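Local coordinates for penicillin-binding protein PbpB (Mycobacterium tuberculosis, PDB 6KGU) that cross-links peptidoglycan as a transpeptidase in cell wall synthesis and is inactivated by beta-lactams such as aztreonam, at residues L284-S296 against D306-V320. Sequence-based numbering, arbitrary orientation.
Sequences LSSPDEVLQVPGS and DAWEHGVMPYTTTGV
With chi1 of Thr317 at -68°, OG1 sits beside its own backbone N and reaches Ser285, whose OG (chi1 -172°) accepts a hydrogen bond from Thr317 OG1 at 2.8 Å and donates one to Glu289 OE1. That carboxylate, on an extended chain, also forms a salt bridge with Arg335 of helix 326-336. Pro287 O receives two donors from Thr318: the backbone N, in the carbonyl plane on a lone pair, and OG1, 2.9 Å away and 44° above that plane. Thr317 N meets Glu289 O almost end-on at 3.0 Å, while Thr316, the N-cap, accepts from Gly319 N through OG1 and donates the same hydroxyl to Val558 O. Farther along, Leu291 N binds Tyr315 O, and Val293 and Met313 exchange two N-H...O bonds of 2.9 Å. Leu291 CD1 comes within 3.6 Å of Val320 CG2, the two side chains crossing at about a right angle, and Val293 CB lies 3.8 Å from Tyr315 CD2. At the far end Gly295 CA lies over one face of the His310 ring, toward its rim, in a CH-pi contact, and Tyr315 OH sits over the centre of the other. Two in-plane bonds, His310 NE2 to Asp306 OD2 (2.7 Å) and His310 ND1 to Gly311 O, fix the ring's rotation. Two irregular antiparallel loops of the transpeptidase domain are thus joined by isolated beta bridges, leading into helix 317-323, with Ala307 touching the bound aztreonam.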
loop_
_atom_site.group_PDB
_atom_site.type_symbol
_atom_site.label_atom_id
_atom_site.label_comp_id
_atom_site.label_asym_id
_atom_site.label_seq_id
_atom_site.Cartn_x
_atom_site.Cartn_y
_atom_site.Cartn_z
ATOM N N LEU A 284 -22.909 13.821 -7.947
ATOM C CA LEU A 284 -22.513 14.940 -8.791
ATOM C C LEU A 284 -22.132 14.511 -10.194
ATOM O O LEU A 284 -21.928 15.372 -11.062
ATOM C CB LEU A 284 -21.336 15.679 -8.144
ATOM C CG LEU A 284 -21.711 16.214 -6.758
ATOM C CD1 LEU A 284 -20.475 16.618 -5.955
ATOM C CD2 LEU A 284 -22.672 17.405 -6.895
ATOM N N SER A 285 -22.016 13.208 -10.427
ATOM C CA SER A 285 -21.704 12.663 -11.735
ATOM C C SER A 285 -22.028 11.177 -11.697
ATOM O O SER A 285 -22.381 10.628 -10.652
ATOM C CB SER A 285 -20.229 12.891 -12.103
ATOM O OG SER A 285 -19.984 12.523 -13.449
ATOM N N SER A 286 -21.884 10.530 -12.842
ATOM C CA SER A 286 -22.074 9.097 -12.985
ATOM C C SER A 286 -21.015 8.586 -13.946
ATOM O O SER A 286 -20.420 9.373 -14.690
ATOM C CB SER A 286 -23.475 8.772 -13.522
ATOM O OG SER A 286 -23.546 9.120 -14.895
ATOM N N PRO A 287 -20.777 7.268 -13.981
ATOM C CA PRO A 287 -19.663 6.763 -14.798
ATOM C C PRO A 287 -19.782 7.088 -16.270
ATOM O O PRO A 287 -18.759 7.317 -16.925
ATOM C CB PRO A 287 -19.708 5.242 -14.567
ATOM C CG PRO A 287 -20.358 5.087 -13.244
ATOM C CD PRO A 287 -21.371 6.206 -13.147
ATOM N N ASP A 288 -20.997 7.120 -16.813
ATOM C CA ASP A 288 -21.197 7.297 -18.238
ATOM C C ASP A 288 -21.516 8.741 -18.628
ATOM O O ASP A 288 -21.813 8.995 -19.797
ATOM C CB ASP A 288 -22.307 6.364 -18.719
ATOM C CG ASP A 288 -23.659 6.763 -18.175
ATOM O OD1 ASP A 288 -23.721 7.166 -16.986
ATOM O OD2 ASP A 288 -24.657 6.687 -18.932
ATOM N N GLU A 289 -21.452 9.696 -17.695
ATOM C CA GLU A 289 -21.635 11.091 -18.082
ATOM C C GLU A 289 -20.554 11.491 -19.088
ATOM O O GLU A 289 -19.361 11.312 -18.830
ATOM C CB GLU A 289 -21.590 12.020 -16.859
ATOM C CG GLU A 289 -21.723 13.507 -17.263
ATOM C CD GLU A 289 -21.628 14.506 -16.103
ATOM O OE1 GLU A 289 -21.605 14.089 -14.927
ATOM O OE2 GLU A 289 -21.554 15.721 -16.385
ATOM N N VAL A 290 -20.975 11.989 -20.245
ATOM C CA VAL A 290 -20.062 12.542 -21.245
ATOM C C VAL A 290 -19.652 13.949 -20.811
ATOM O O VAL A 290 -20.496 14.843 -20.698
ATOM C CB VAL A 290 -20.718 12.564 -22.634
ATOM C CG1 VAL A 290 -19.754 13.157 -23.684
ATOM C CG2 VAL A 290 -21.174 11.132 -23.022
ATOM N N LEU A 291 -18.358 14.146 -20.564
ATOM C CA LEU A 291 -17.826 15.447 -20.203
ATOM C C LEU A 291 -17.199 16.120 -21.424
ATOM O O LEU A 291 -17.125 15.547 -22.507
ATOM C CB LEU A 291 -16.810 15.296 -19.077
ATOM C CG LEU A 291 -17.339 14.470 -17.906
ATOM C CD1 LEU A 291 -16.181 13.960 -17.062
ATOM C CD2 LEU A 291 -18.297 15.301 -17.068
ATOM N N GLN A 292 -16.751 17.360 -21.238
ATOM C CA GLN A 292 -15.989 18.101 -22.238
ATOM C C GLN A 292 -14.714 18.576 -21.554
ATOM O O GLN A 292 -14.759 19.476 -20.709
ATOM C CB GLN A 292 -16.787 19.285 -22.794
ATOM C CG GLN A 292 -18.147 18.911 -23.417
ATOM C CD GLN A 292 -18.011 17.852 -24.508
ATOM O OE1 GLN A 292 -17.101 17.903 -25.332
ATOM N NE2 GLN A 292 -18.914 16.872 -24.500
ATOM N N VAL A 293 -13.582 17.972 -21.902
ATOM C CA VAL A 293 -12.369 18.161 -21.114
ATOM C C VAL A 293 -11.330 18.877 -21.979
ATOM O O VAL A 293 -10.805 18.288 -22.933
ATOM C CB VAL A 293 -11.844 16.821 -20.582
ATOM C CG1 VAL A 293 -10.645 17.025 -19.638
ATOM C CG2 VAL A 293 -12.994 16.062 -19.871
ATOM N N PRO A 294 -11.014 20.136 -21.696
ATOM C CA PRO A 294 -9.945 20.826 -22.432
ATOM C C PRO A 294 -8.570 20.321 -22.024
ATOM O O PRO A 294 -8.393 19.633 -21.019
ATOM C CB PRO A 294 -10.120 22.295 -22.034
ATOM C CG PRO A 294 -10.808 22.242 -20.700
ATOM C CD PRO A 294 -11.722 21.036 -20.765
ATOM N N GLY A 295 -7.569 20.723 -22.810
ATOM C CA GLY A 295 -6.206 20.286 -22.552
ATOM C C GLY A 295 -5.582 20.945 -21.346
ATOM O O GLY A 295 -4.611 20.418 -20.792
ATOM N N SER A 296 -6.105 22.091 -20.931
ATOM C CA SER A 296 -5.562 22.769 -19.769
ATOM C C SER A 296 -6.624 23.708 -19.247
ATOM O O SER A 296 -7.536 24.094 -19.975
ATOM C CB SER A 296 -4.273 23.536 -20.104
ATOM O OG SER A 296 -4.455 24.345 -21.247
ATOM N N ASP A 306 -3.029 18.459 -18.934
ATOM C CA ASP A 306 -2.976 17.007 -18.959
ATOM C C ASP A 306 -1.610 16.534 -19.462
ATOM O O ASP A 306 -0.836 17.293 -20.042
ATOM C CB ASP A 306 -4.113 16.459 -19.816
ATOM C CG ASP A 306 -5.449 16.414 -19.054
ATOM O OD1 ASP A 306 -5.445 16.607 -17.818
ATOM O OD2 ASP A 306 -6.489 16.164 -19.686
ATOM N N ALA A 307 -1.301 15.268 -19.212
ATOM C CA ALA A 307 0.013 14.747 -19.579
ATOM C C ALA A 307 0.157 14.483 -21.074
ATOM O O ALA A 307 1.207 13.989 -21.504
ATOM C CB ALA A 307 0.312 13.465 -18.807
ATOM N N TRP A 308 -0.872 14.767 -21.868
ATOM C CA TRP A 308 -0.793 14.672 -23.317
ATOM C C TRP A 308 -1.498 15.896 -23.876
ATOM O O TRP A 308 -2.396 16.447 -23.240
ATOM C CB TRP A 308 -1.401 13.357 -23.868
ATOM C CG TRP A 308 -2.882 13.148 -23.592
ATOM C CD1 TRP A 308 -3.905 13.229 -24.504
ATOM C CD2 TRP A 308 -3.491 12.797 -22.337
ATOM N NE1 TRP A 308 -5.110 12.973 -23.888
ATOM C CE2 TRP A 308 -4.886 12.705 -22.561
ATOM C CE3 TRP A 308 -2.995 12.560 -21.045
ATOM C CZ2 TRP A 308 -5.795 12.390 -21.534
ATOM C CZ3 TRP A 308 -3.902 12.242 -20.022
ATOM C CH2 TRP A 308 -5.286 12.156 -20.280
ATOM N N GLU A 309 -1.056 16.355 -25.041
ATOM C CA GLU A 309 -1.668 17.538 -25.627
ATOM C C GLU A 309 -2.986 17.130 -26.281
ATOM O O GLU A 309 -3.047 16.118 -26.986
ATOM C CB GLU A 309 -0.717 18.198 -26.635
ATOM C CG GLU A 309 -0.830 19.743 -26.714
ATOM C CD GLU A 309 -0.311 20.464 -25.471
ATOM O OE1 GLU A 309 0.539 19.883 -24.766
ATOM O OE2 GLU A 309 -0.740 21.618 -25.203
ATOM N N HIS A 310 -4.053 17.882 -26.007
ATOM C CA HIS A 310 -5.340 17.557 -26.613
ATOM C C HIS A 310 -6.258 18.763 -26.523
ATOM O O HIS A 310 -6.113 19.608 -25.635
ATOM C CB HIS A 310 -6.003 16.308 -25.979
ATOM C CG HIS A 310 -6.462 16.471 -24.553
ATOM N ND1 HIS A 310 -7.646 17.093 -24.211
ATOM C CD2 HIS A 310 -5.932 16.020 -23.388
ATOM C CE1 HIS A 310 -7.808 17.049 -22.899
ATOM N NE2 HIS A 310 -6.780 16.404 -22.374
ATOM N N GLY A 311 -7.179 18.854 -27.484
ATOM C CA GLY A 311 -8.243 19.836 -27.432
ATOM C C GLY A 311 -9.366 19.335 -26.548
ATOM O O GLY A 311 -9.206 18.386 -25.776
ATOM N N VAL A 312 -10.531 19.971 -26.674
ATOM C CA VAL A 312 -11.683 19.518 -25.904
ATOM C C VAL A 312 -12.034 18.099 -26.323
ATOM O O VAL A 312 -12.325 17.836 -27.496
ATOM C CB VAL A 312 -12.861 20.471 -26.078
ATOM C CG1 VAL A 312 -14.088 19.899 -25.370
ATOM C CG2 VAL A 312 -12.503 21.824 -25.494
ATOM N N MET A 313 -11.986 17.174 -25.372
ATOM C CA MET A 313 -12.273 15.767 -25.604
ATOM C C MET A 313 -13.536 15.332 -24.874
ATOM O O MET A 313 -13.726 15.676 -23.700
ATOM C CB MET A 313 -11.107 14.892 -25.138
ATOM C CG MET A 313 -9.877 14.954 -26.037
ATOM S SD MET A 313 -10.159 14.077 -27.588
ATOM C CE MET A 313 -10.716 15.382 -28.633
ATOM N N PRO A 314 -14.412 14.531 -25.545
ATOM C CA PRO A 314 -15.610 13.968 -24.894
ATOM C C PRO A 314 -15.288 12.742 -24.041
ATOM O O PRO A 314 -15.806 11.644 -24.262
ATOM C CB PRO A 314 -16.501 13.629 -26.096
ATOM C CG PRO A 314 -15.490 13.211 -27.170
ATOM C CD PRO A 314 -14.272 14.090 -26.945
ATOM N N TYR A 315 -14.389 12.914 -23.065
ATOM C CA TYR A 315 -14.143 11.849 -22.104
ATOM C C TYR A 315 -15.383 11.648 -21.243
ATOM O O TYR A 315 -16.027 12.610 -20.823
ATOM C CB TYR A 315 -12.940 12.178 -21.208
ATOM C CG TYR A 315 -11.633 12.372 -21.955
ATOM C CD1 TYR A 315 -11.308 11.579 -23.051
ATOM C CD2 TYR A 315 -10.730 13.355 -21.566
ATOM C CE1 TYR A 315 -10.114 11.768 -23.740
ATOM C CE2 TYR A 315 -9.542 13.552 -22.250
ATOM C CZ TYR A 315 -9.240 12.758 -23.334
ATOM O OH TYR A 315 -8.058 12.958 -24.012
ATOM N N THR A 316 -15.725 10.397 -20.987
ATOM C CA THR A 316 -16.682 10.134 -19.931
ATOM C C THR A 316 -16.008 10.326 -18.577
ATOM O O THR A 316 -14.785 10.427 -18.470
ATOM C CB THR A 316 -17.239 8.715 -20.014
ATOM O OG1 THR A 316 -16.156 7.780 -19.909
ATOM C CG2 THR A 316 -18.015 8.498 -21.331
ATOM N N THR A 317 -16.827 10.370 -17.527
ATOM C CA THR A 317 -16.287 10.335 -16.174
ATOM C C THR A 317 -15.389 9.114 -15.990
ATOM O O THR A 317 -14.271 9.215 -15.467
ATOM C CB THR A 317 -17.445 10.347 -15.179
ATOM O OG1 THR A 317 -18.094 11.622 -15.259
ATOM C CG2 THR A 317 -16.970 10.101 -13.767
ATOM N N THR A 318 -15.856 7.953 -16.451
ATOM C CA THR A 318 -15.010 6.757 -16.457
ATOM C C THR A 318 -13.681 7.017 -17.160
ATOM O O THR A 318 -12.610 6.724 -16.614
ATOM C CB THR A 318 -15.778 5.604 -17.110
ATOM O OG1 THR A 318 -16.841 5.213 -16.232
ATOM C CG2 THR A 318 -14.876 4.391 -17.376
ATOM N N GLY A 319 -13.729 7.626 -18.347
ATOM C CA GLY A 319 -12.509 7.907 -19.078
ATOM C C GLY A 319 -11.585 8.901 -18.399
ATOM O O GLY A 319 -10.369 8.843 -18.585
ATOM N N VAL A 320 -12.140 9.841 -17.636
ATOM C CA VAL A 320 -11.300 10.803 -16.928
ATOM C C VAL A 320 -10.344 10.075 -15.994
ATOM O O VAL A 320 -9.144 10.365 -15.950
ATOM C CB VAL A 320 -12.165 11.820 -16.163
ATOM C CG1 VAL A 320 -11.337 12.490 -15.050
ATOM C CG2 VAL A 320 -12.727 12.856 -17.124
#